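Putative citrate lyase (PDB 3QQW) probably acts as a magnesium-dependent lyase of the HpcH/HpaI aldolase and citrate lyase family, perhaps cleaving (S)-citramalyl-CoA. Local coordinates at residues 117-122 and 151-156. Sequence-based numbering, arbitrary orientation.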
ATOM      1  N   VAL C 117      17.525   8.974  15.254  1.00 36.16           N
ATOM      2  CA  VAL C 117      18.093   9.496  14.003  1.00 35.46           C
ATOM      3  C   VAL C 117      16.954  10.134  13.191  1.00 37.59           C
ATOM      4  O   VAL C 117      16.025   9.441  12.749  1.00 34.90           O
ATOM      5  CB  VAL C 117      18.830   8.379  13.215  1.00 37.60           C
ATOM      6  CG1 VAL C 117      19.426   8.900  11.918  1.00 39.62           C
ATOM      7  CG2 VAL C 117      19.878   7.694  14.069  1.00 35.33           C
ATOM      8  N   PRO C 118      17.042  11.442  12.931  1.00 36.19           N
ATOM      9  CA  PRO C 118      15.945  12.110  12.223  1.00 36.99           C
ATOM     10  C   PRO C 118      16.212  12.376  10.742  1.00 44.76           C
ATOM     11  O   PRO C 118      17.360  12.390  10.299  1.00 43.55           O
ATOM     12  CB  PRO C 118      15.855  13.448  12.955  1.00 38.44           C
ATOM     13  CG  PRO C 118      17.268  13.747  13.314  1.00 42.88           C
ATOM     14  CD  PRO C 118      18.021  12.429  13.427  1.00 38.49           C
ATOM     15  N   LYS C 119      15.125  12.658   9.998  1.00 42.13           N
ATOM     16  CA  LYS C 119      15.138  13.160   8.634  1.00 43.12           C
ATOM     17  C   LYS C 119      16.056  12.428   7.639  1.00 45.51           C
ATOM     18  O   LYS C 119      16.549  13.070   6.699  1.00 46.29           O
ATOM     19  CB  LYS C 119      15.550  14.644   8.680  1.00 47.71           C
ATOM     20  CG  LYS C 119      14.399  15.626   8.813  1.00 72.62           C
ATOM     21  CD  LYS C 119      14.897  16.946   9.422  1.00 88.00           C
ATOM     22  CE  LYS C 119      13.838  17.691  10.208  1.00 97.91           C
ATOM     23  NZ  LYS C 119      13.416  16.960  11.436  1.00101.82           N
ATOM     24  N   ALA C 120      16.270  11.113   7.792  1.00 40.57           N
ATOM     25  CA  ALA C 120      17.060  10.395   6.778  1.00 41.11           C
ATOM     26  C   ALA C 120      16.240  10.346   5.506  1.00 46.27           C
ATOM     27  O   ALA C 120      15.006  10.261   5.581  1.00 44.44           O
ATOM     28  CB  ALA C 120      17.427   8.995   7.234  1.00 41.30           C
ATOM     29  N   THR C 121      16.894  10.508   4.356  1.00 45.23           N
ATOM     30  CA  THR C 121      16.200  10.562   3.069  1.00 46.27           C
ATOM     31  C   THR C 121      16.341   9.253   2.301  1.00 51.04           C
ATOM     32  O   THR C 121      15.755   9.106   1.237  1.00 52.05           O
ATOM     33  CB  THR C 121      16.683  11.743   2.244  1.00 57.41           C
ATOM     34  OG1 THR C 121      18.096  11.629   2.054  1.00 60.00           O
ATOM     35  CG2 THR C 121      16.327  13.077   2.880  1.00 57.76           C
ATOM     36  N   ASN C 122      17.088   8.298   2.843  1.00 46.46           N
ATOM     37  CA  ASN C 122      17.238   6.991   2.230  1.00 46.20           C
ATOM     38  C   ASN C 122      17.871   5.984   3.191  1.00 47.41           C
ATOM     39  O   ASN C 122      18.424   6.342   4.217  1.00 44.40           O
ATOM     40  CB  ASN C 122      18.031   7.045   0.898  1.00 46.18           C
ATOM     41  CG  ASN C 122      19.407   7.634   0.994  1.00 63.34           C
ATOM     42  OD1 ASN C 122      20.317   7.041   1.572  1.00 55.95           O
ATOM     43  ND2 ASN C 122      19.595   8.791   0.371  1.00 54.95           N
ATOM     44  N   LEU C 151      13.555   7.886  12.447  1.00 35.97           N
ATOM     45  CA  LEU C 151      12.402   8.646  11.979  1.00 35.84           C
ATOM     46  C   LEU C 151      12.126   8.338  10.522  1.00 39.72           C
ATOM     47  O   LEU C 151      13.048   8.365   9.697  1.00 37.80           O
ATOM     48  CB  LEU C 151      12.637  10.155  12.128  1.00 36.14           C
ATOM     49  CG  LEU C 151      12.111  10.894  13.373  1.00 39.36           C
ATOM     50  CD1 LEU C 151      10.616  10.785  13.524  1.00 38.24           C
ATOM     51  CD2 LEU C 151      12.832  10.485  14.590  1.00 40.80           C
ATOM     52  N   ILE C 152      10.860   8.038  10.212  1.00 37.63           N
ATOM     53  CA  ILE C 152      10.357   7.862   8.845  1.00 37.24           C
ATOM     54  C   ILE C 152       9.532   9.099   8.617  1.00 40.99           C
ATOM     55  O   ILE C 152       8.420   9.200   9.128  1.00 40.18           O
ATOM     56  CB  ILE C 152       9.609   6.521   8.640  1.00 39.79           C
ATOM     57  CG1 ILE C 152      10.508   5.302   9.079  1.00 38.57           C
ATOM     58  CG2 ILE C 152       9.099   6.391   7.190  1.00 39.53           C
ATOM     59  CD1 ILE C 152      11.903   5.128   8.350  1.00 38.59           C
ATOM     60  N   GLU C 153      10.157  10.127   8.002  1.00 39.69           N
ATOM     61  CA  GLU C 153       9.503  11.427   7.832  1.00 39.60           C
ATOM     62  C   GLU C 153       9.856  12.103   6.500  1.00 44.67           C
ATOM     63  O   GLU C 153       9.693  13.320   6.355  1.00 45.37           O
ATOM     64  CB  GLU C 153       9.834  12.347   9.014  1.00 40.39           C
ATOM     65  CG  GLU C 153      11.305  12.613   9.276  1.00 46.28           C
ATOM     66  CD  GLU C 153      11.583  13.306  10.599  1.00 57.41           C
ATOM     67  OE1 GLU C 153      10.623  13.785  11.239  1.00 67.13           O
ATOM     68  OE2 GLU C 153      12.765  13.361  11.007  1.00 55.28           O
ATOM     69  N   THR C 154      10.354  11.317   5.540  1.00 39.58           N
ATOM     70  CA  THR C 154      10.699  11.804   4.210  1.00 39.56           C
ATOM     71  C   THR C 154      10.157  10.846   3.175  1.00 43.39           C
ATOM     72  O   THR C 154       9.823   9.710   3.512  1.00 43.66           O
ATOM     73  CB  THR C 154      12.210  11.993   4.047  1.00 44.16           C
ATOM     74  OG1 THR C 154      12.856  10.731   4.055  1.00 46.56           O
ATOM     75  CG2 THR C 154      12.809  12.926   5.075  1.00 42.29           C
ATOM     76  N   HIS C 155      10.092  11.281   1.911  1.00 41.30           N
ATOM     77  CA  HIS C 155       9.657  10.435   0.801  1.00 39.66           C
ATOM     78  C   HIS C 155      10.600   9.248   0.660  1.00 43.91           C
ATOM     79  O   HIS C 155      10.141   8.110   0.590  1.00 44.43           O
ATOM     80  CB  HIS C 155       9.608  11.212  -0.510  1.00 40.57           C
ATOM     81  CG  HIS C 155       8.581  12.284  -0.562  1.00 43.79           C
ATOM     82  ND1 HIS C 155       7.236  11.989  -0.562  1.00 45.22           N
ATOM     83  CD2 HIS C 155       8.739  13.624  -0.684  1.00 45.65           C
ATOM     84  CE1 HIS C 155       6.619  13.160  -0.642  1.00 45.55           C
ATOM     85  NE2 HIS C 155       7.488  14.171  -0.712  1.00 46.18           N
ATOM     86  N   GLY C 156      11.904   9.516   0.664  1.00 40.95           N
ATOM     87  CA  GLY C 156      12.929   8.479   0.535  1.00 40.25           C
ATOM     88  C   GLY C 156      12.938   7.461   1.659  1.00 42.56           C
ATOM     89  O   GLY C 156      13.066   6.262   1.403  1.00 43.68           O
TER
HETATM   90  O   HOH W   1      15.790   9.090   9.854  1.00 32.22           O
HETATM   91  O   HOH W   2      13.053  10.032   7.465  1.00 36.90           O
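Glu153 reaches across to Lys119 with its carboxylate, and its chain can be followed outward atom by atom. From CB the chain turns to CG, which lies between the backbone N and the carbonyl carbon (chi1 57°), with Glu153 CG 3.9 Å from Lys119 CA; the chain then runs extended, bringing CD over against Lys119 N. OE2 then accepts the backbone N-H of Lys119, with Lys119 N to Glu153 OE2 at 2.7 Å. The anti lone pair is used, pointing away from OE1, and the bond is bent, 143° at the hydrogen. Two aliphatic atoms also lie against this oxygen: Lys119 CG is 3.6 Å and Pro118 CB 3.7 Å from Glu153 OE2. Lys119 bends at its last torsion, and its NZ makes only a long salt bridge to OE2; the stronger polar partner of that ammonium is Glu56, and it forms a further salt bridge with Asp179. On the other branch, Glu153 OE1 lies close to Asp179 OD2, as expected if both carboxylates ligate magnesium, the role predicted for them.

The two segments start on the last residues of neighbouring parallel strands, 115-117 and 148-152, of the eight-stranded TIM barrel and run on into the loops beyond, where the predicted ligands sit. Pairing between these two strands ends with Leu151 N donating to Val117 O at 2.9 Å, almost straight (173°). Past that bond two waters take over. One joins Val117 O, Ala120 N and Leu151 O; the other joins Ala120 O, Leu151 O and Glu153 N.

Farther along, Thr154 OG1 donates to Ala120 O at 2.7 Å, in the carbonyl plane and on a lone pair. The same hydroxyl N-caps helix 155-159 by accepting from Ala157 N. Beside it, Gly156 CA approaches Thr121 O at 3.0 Å in a CA-H...O contact.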